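Local coordinates for protein ubiquinone biosynthesis accessory factor UbiJ (Escherichia coli, PDB 6H6O) that binds hydrophobic ubiquinone biosynthetic intermediates through its SCP2 domain and stabilises the Ubi complex needed for aerobic ubiquinone biosynthesis, at residues I22-L25 with L26-L30; V62-E65 with R66-D69. One frame throughout, in Å; residues are numbered along the deposited sequence.

Interaction 1 (I22-L25 with L26-L30); sequences IESL and LNTFL. With CA (calcium ion), chain I.
Glu23 and Asn27, one helical turn apart, lie side by side and point the same way, the amide nitrogen ND2 of Asn27 resting 3.4 Å from the methylene CG of Glu23. Their flat ends are turned almost at right angles, the carboxylate and amide planes 85° apart. Glu23 has CG anti to its own nitrogen (chi1 -180°) and is extended beyond it, a reach that brings both carboxylate oxygens to a calcium ion, OE1 at 2.3 Å and OE2 at 2.4 Å from the metal. Glu23 is thus a bidentate ligand; four waters and OD1 of Asp69 complete the shell. A glutamate suits the place because the long arm spans from helix to metal, while OE1 also accepts the backbone N-H of Val70. The shorter Asn27 turns its OD1 to the backbone nitrogen of Val68.

On the apolar side, Ile22 and Leu26 also run alongside each other, with CG2 of Ile22 3.8 Å from CD1 of Leu26; branched aliphatic chains at this spacing form an apolar contact along this side of the helix. Along another flank, one water bridges Ser24 OG, at 2.8 Å, and Thr28 OG1, at 3.0 Å. Beneath all this run regular i to i+4 backbone bonds, such as Leu26 N to Ile22 O at 2.9 Å.

Within helix 14-30, Ile22 and Leu26 face strand 58-63, and Leu26 also meets strand 68-71. Leu25, Thr28 and Phe29 touch the second subunit, the Phe29 ring meeting Phe14 of that subunit, while Leu30 packs on helix 113-128.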
loop_
_atom_site.group_PDB
_atom_site.type_symbol
_atom_site.label_atom_id
_atom_site.label_comp_id
_atom_site.label_asym_id
_atom_site.label_seq_id
_atom_site.Cartn_x
_atom_site.Cartn_y
_atom_site.Cartn_z
ATOM N N ILE A 22 6.020 3.745 -0.846
ATOM C CA ILE A 22 5.335 4.561 0.167
ATOM C C ILE A 22 6.066 5.894 0.330
ATOM O O ILE A 22 5.414 6.932 0.386
ATOM C CB ILE A 22 5.126 3.783 1.515
ATOM C CG1 ILE A 22 4.122 2.626 1.309
ATOM C CG2 ILE A 22 4.631 4.709 2.656
ATOM C CD1 ILE A 22 4.162 1.583 2.471
ATOM N N GLU A 23 7.416 5.867 0.377
ATOM C CA GLU A 23 8.223 7.082 0.520
ATOM C C GLU A 23 7.956 8.045 -0.651
ATOM O O GLU A 23 7.727 9.242 -0.423
ATOM C CB GLU A 23 9.724 6.732 0.599
ATOM C CG GLU A 23 10.599 7.963 0.755
ATOM C CD GLU A 23 12.061 7.679 1.046
ATOM O OE1 GLU A 23 12.338 6.871 1.961
ATOM O OE2 GLU A 23 12.927 8.333 0.420
ATOM N N SER A 24 7.969 7.512 -1.901
ATOM C CA SER A 24 7.711 8.326 -3.087
ATOM C C SER A 24 6.317 8.990 -3.013
ATOM O O SER A 24 6.195 10.189 -3.251
ATOM C CB SER A 24 7.834 7.471 -4.348
ATOM O OG SER A 24 7.591 8.264 -5.495
ATOM N N LEU A 25 5.293 8.207 -2.645
ATOM C CA LEU A 25 3.900 8.659 -2.507
ATOM C C LEU A 25 3.809 9.780 -1.465
ATOM O O LEU A 25 3.236 10.827 -1.764
ATOM C CB LEU A 25 2.989 7.500 -2.080
ATOM C CG LEU A 25 2.221 6.727 -3.187
ATOM C CD1 LEU A 25 1.660 5.446 -2.646
ATOM C CD2 LEU A 25 1.059 7.552 -3.705
ATOM N N LEU A 26 4.370 9.557 -0.261
ATOM C CA LEU A 26 4.358 10.548 0.825
ATOM C C LEU A 26 5.069 11.829 0.447
ATOM O O LEU A 26 4.577 12.903 0.774
ATOM C CB LEU A 26 4.953 9.968 2.112
ATOM C CG LEU A 26 4.130 8.887 2.813
ATOM C CD1 LEU A 26 4.933 8.264 3.936
ATOM C CD2 LEU A 26 2.752 9.429 3.300
ATOM N N ASN A 27 6.223 11.731 -0.245
ATOM C CA ASN A 27 6.933 12.935 -0.641
ATOM C C ASN A 27 6.188 13.742 -1.716
ATOM O O ASN A 27 6.073 14.961 -1.585
ATOM C CB ASN A 27 8.365 12.642 -1.032
ATOM C CG ASN A 27 9.198 12.418 0.214
ATOM O OD1 ASN A 27 9.313 13.295 1.080
ATOM N ND2 ASN A 27 9.745 11.237 0.346
ATOM N N THR A 28 5.610 13.072 -2.705
ATOM C CA THR A 28 4.848 13.804 -3.724
ATOM C C THR A 28 3.591 14.451 -3.119
ATOM O O THR A 28 3.245 15.585 -3.464
ATOM C CB THR A 28 4.501 12.879 -4.907
ATOM O OG1 THR A 28 5.701 12.259 -5.383
ATOM C CG2 THR A 28 3.800 13.630 -6.051
ATOM N N PHE A 29 2.933 13.750 -2.195
ATOM C CA PHE A 29 1.691 14.228 -1.584
ATOM C C PHE A 29 1.883 15.344 -0.536
ATOM O O PHE A 29 1.132 16.340 -0.535
ATOM C CB PHE A 29 0.910 13.038 -0.994
ATOM C CG PHE A 29 -0.452 13.342 -0.408
ATOM C CD1 PHE A 29 -1.478 13.850 -1.208
ATOM C CD2 PHE A 29 -0.719 13.092 0.934
ATOM C CE1 PHE A 29 -2.749 14.105 -0.670
ATOM C CE2 PHE A 29 -1.984 13.376 1.477
ATOM C CZ PHE A 29 -2.988 13.875 0.671
ATOM N N LEU A 30 2.916 15.204 0.303
ATOM C CA LEU A 30 3.162 16.078 1.447
ATOM C C LEU A 30 4.270 17.100 1.309
ATOM O O LEU A 30 4.157 18.163 1.912
ATOM C CB LEU A 30 3.433 15.228 2.710
ATOM C CG LEU A 30 2.369 14.189 3.115
ATOM C CD1 LEU A 30 2.866 13.350 4.269
ATOM C CD2 LEU A 30 0.997 14.855 3.475
HETATM CA CA CA I . 14.636 7.226 1.693
HETATM O O HOH W 1 5.183 9.447 -6.327
HETATM O O HOH W 2 14.528 5.529 3.426
HETATM O O HOH W 3 16.865 6.533 2.172
HETATM O O HOH W 4 15.623 8.569 0.260
HETATM O O HOH W 5 14.420 5.572 0.195
#

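Interaction 2 (V62-E65 with R66-D69); sequences VFSE and RQVD. With CA (calcium ion), chain I.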
loop_
_atom_site.group_PDB
_atom_site.type_symbol
_atom_site.label_atom_id
_atom_site.label_comp_id
_atom_site.label_asym_id
_atom_site.label_seq_id
_atom_site.Cartn_x
_atom_site.Cartn_y
_atom_site.Cartn_z
ATOM N N VAL A 62 10.525 9.100 8.999
ATOM C CA VAL A 62 11.467 10.062 9.631
ATOM C C VAL A 62 11.320 11.371 8.884
ATOM O O VAL A 62 11.685 11.445 7.715
ATOM C CB VAL A 62 12.939 9.558 9.608
ATOM C CG1 VAL A 62 13.857 10.556 10.307
ATOM C CG2 VAL A 62 13.052 8.162 10.234
ATOM N N PHE A 63 10.815 12.401 9.563
ATOM C CA PHE A 63 10.534 13.690 8.941
ATOM C C PHE A 63 11.695 14.688 8.990
ATOM O O PHE A 63 12.150 15.053 10.074
ATOM C CB PHE A 63 9.259 14.308 9.546
ATOM C CG PHE A 63 8.024 13.456 9.393
ATOM C CD1 PHE A 63 7.207 13.582 8.268
ATOM C CD2 PHE A 63 7.671 12.527 10.370
ATOM C CE1 PHE A 63 6.062 12.772 8.112
ATOM C CE2 PHE A 63 6.535 11.724 10.217
ATOM C CZ PHE A 63 5.731 11.855 9.087
ATOM N N SER A 64 12.170 15.135 7.808
ATOM C CA SER A 64 13.205 16.166 7.722
ATOM C C SER A 64 12.605 17.382 6.976
ATOM O O SER A 64 11.425 17.342 6.616
ATOM C CB SER A 64 14.488 15.631 7.079
ATOM O OG SER A 64 14.356 15.352 5.699
ATOM N N GLU A 65 13.375 18.460 6.783
ATOM C CA GLU A 65 12.864 19.667 6.128
ATOM C C GLU A 65 12.473 19.445 4.644
ATOM O O GLU A 65 11.448 19.945 4.227
ATOM C CB GLU A 65 13.821 20.857 6.278
ATOM C CG GLU A 65 13.143 22.188 5.969
ATOM C CD GLU A 65 14.057 23.358 5.672
ATOM O OE1 GLU A 65 13.732 24.488 6.106
ATOM O OE2 GLU A 65 15.076 23.154 4.974
ATOM N N ARG A 66 13.237 18.678 3.882
ATOM C CA ARG A 66 12.941 18.539 2.445
ATOM C C ARG A 66 12.230 17.250 2.067
ATOM O O ARG A 66 11.733 17.135 0.939
ATOM C CB ARG A 66 14.222 18.725 1.620
ATOM C CG ARG A 66 14.772 20.155 1.718
ATOM C CD ARG A 66 15.656 20.512 0.531
ATOM N NE ARG A 66 17.010 19.968 0.653
ATOM C CZ ARG A 66 18.080 20.683 0.987
ATOM N NH1 ARG A 66 17.968 21.983 1.237
ATOM N NH2 ARG A 66 19.272 20.107 1.068
ATOM N N GLN A 67 12.191 16.274 2.986
ATOM C CA GLN A 67 11.495 15.024 2.706
ATOM C C GLN A 67 11.217 14.222 3.942
ATOM O O GLN A 67 11.767 14.514 5.019
ATOM C CB GLN A 67 12.333 14.153 1.742
ATOM C CG GLN A 67 13.639 13.610 2.339
ATOM C CD GLN A 67 14.470 12.910 1.298
ATOM O OE1 GLN A 67 14.288 11.721 1.046
ATOM N NE2 GLN A 67 15.430 13.618 0.718
ATOM N N VAL A 68 10.414 13.159 3.758
ATOM C CA VAL A 68 10.177 12.141 4.782
ATOM C C VAL A 68 10.836 10.876 4.222
ATOM O O VAL A 68 10.734 10.570 3.015
ATOM C CB VAL A 68 8.673 11.928 5.134
ATOM C CG1 VAL A 68 7.829 11.659 3.883
ATOM C CG2 VAL A 68 8.483 10.811 6.176
ATOM N N ASP A 69 11.551 10.185 5.080
ATOM C CA ASP A 69 12.187 8.944 4.720
ATOM C C ASP A 69 11.388 7.820 5.342
ATOM O O ASP A 69 10.921 7.948 6.474
ATOM C CB ASP A 69 13.648 8.930 5.179
ATOM C CG ASP A 69 14.495 9.746 4.237
ATOM O OD1 ASP A 69 14.811 9.240 3.136
ATOM O OD2 ASP A 69 14.752 10.924 4.545
HETATM CA CA CA I . 14.636 7.226 1.693
HETATM O O HOH W 6 14.169 12.263 6.722
HETATM O O HOH W 2 14.528 5.529 3.426
HETATM O O HOH W 3 16.865 6.533 2.172
HETATM O O HOH W 4 15.623 8.569 0.260
HETATM O O HOH W 5 14.420 5.572 0.195
#
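Phe63 and Val68 face each other as a non-hydrogen-bonded pair in the beta hairpin of strands 58-63 and 68-71, at the edge of the SCP2 domain's mixed sheet. Their side chains lie together on one face of the sheet. CG2 of Val68 sits over the aromatic face, 3.9 Å from the centroid of the Phe63 ring in a CH-pi contact, displaced toward the rim. Val68 holds this methyl anti to its nitrogen, with CG1 between nitrogen and carbonyl carbon (chi1 53°), which presents CG2 to the ring. A flat phenyl and a beta-branched valine suit this buried place, where Tyr31 touches both and Leu43 also packs on Phe63. Replacing Phe63 with an alanine would probably deprive CG2 of Val68 of its aromatic partner and open a gap beside Tyr31 and Leu43.

Backbone hydrogen bonds close the neighbouring pair, Val62 with Asp69: Val62 N reaches Asp69 O at 2.8 Å, in the carbonyl plane, and Asp69 N returns a bond to Val62 O. At the turn, Gln67 O accepts a bond from Ser64 N at 2.9 Å. Ser64 has two conformers; in the one modelled here, a chi1 of 70° folds OG back between nitrogen and carbonyl carbon, and this hydroxyl donates a second bond to Gln67 O, with OG 2.8 Å from that oxygen. A serine can do this because its hydroxyl sits on a short arm close to the backbone.

Metal and water contacts involve Asp69, whose two carboxylate oxygens do different jobs. OD1 binds the calcium ion at 2.5 Å, and a water donates to OD2, at 2.6 Å, and to Val62 O, at 2.8 Å.

Overall arrangement
From the N terminus, the chain first makes interaction 1 inside helix 14-30, where 22-25 and 26-30 are consecutive and only helical turns are closed. It then passes through helix 37-41 and strand 47-52 before strand 58-63 leads into interaction 2, which closes the short hairpin turn into strand 68-71. The two contacts follow in series, neither nested nor crossed. In space they meet directly: helix 14-30 lies beside the edge hairpin, joined to it by the Asn27 side chain. The shared calcium ion, bound by both Glu23 and Asp69, ties the N-terminal helix to an outermost strand of the SCP2 sheet.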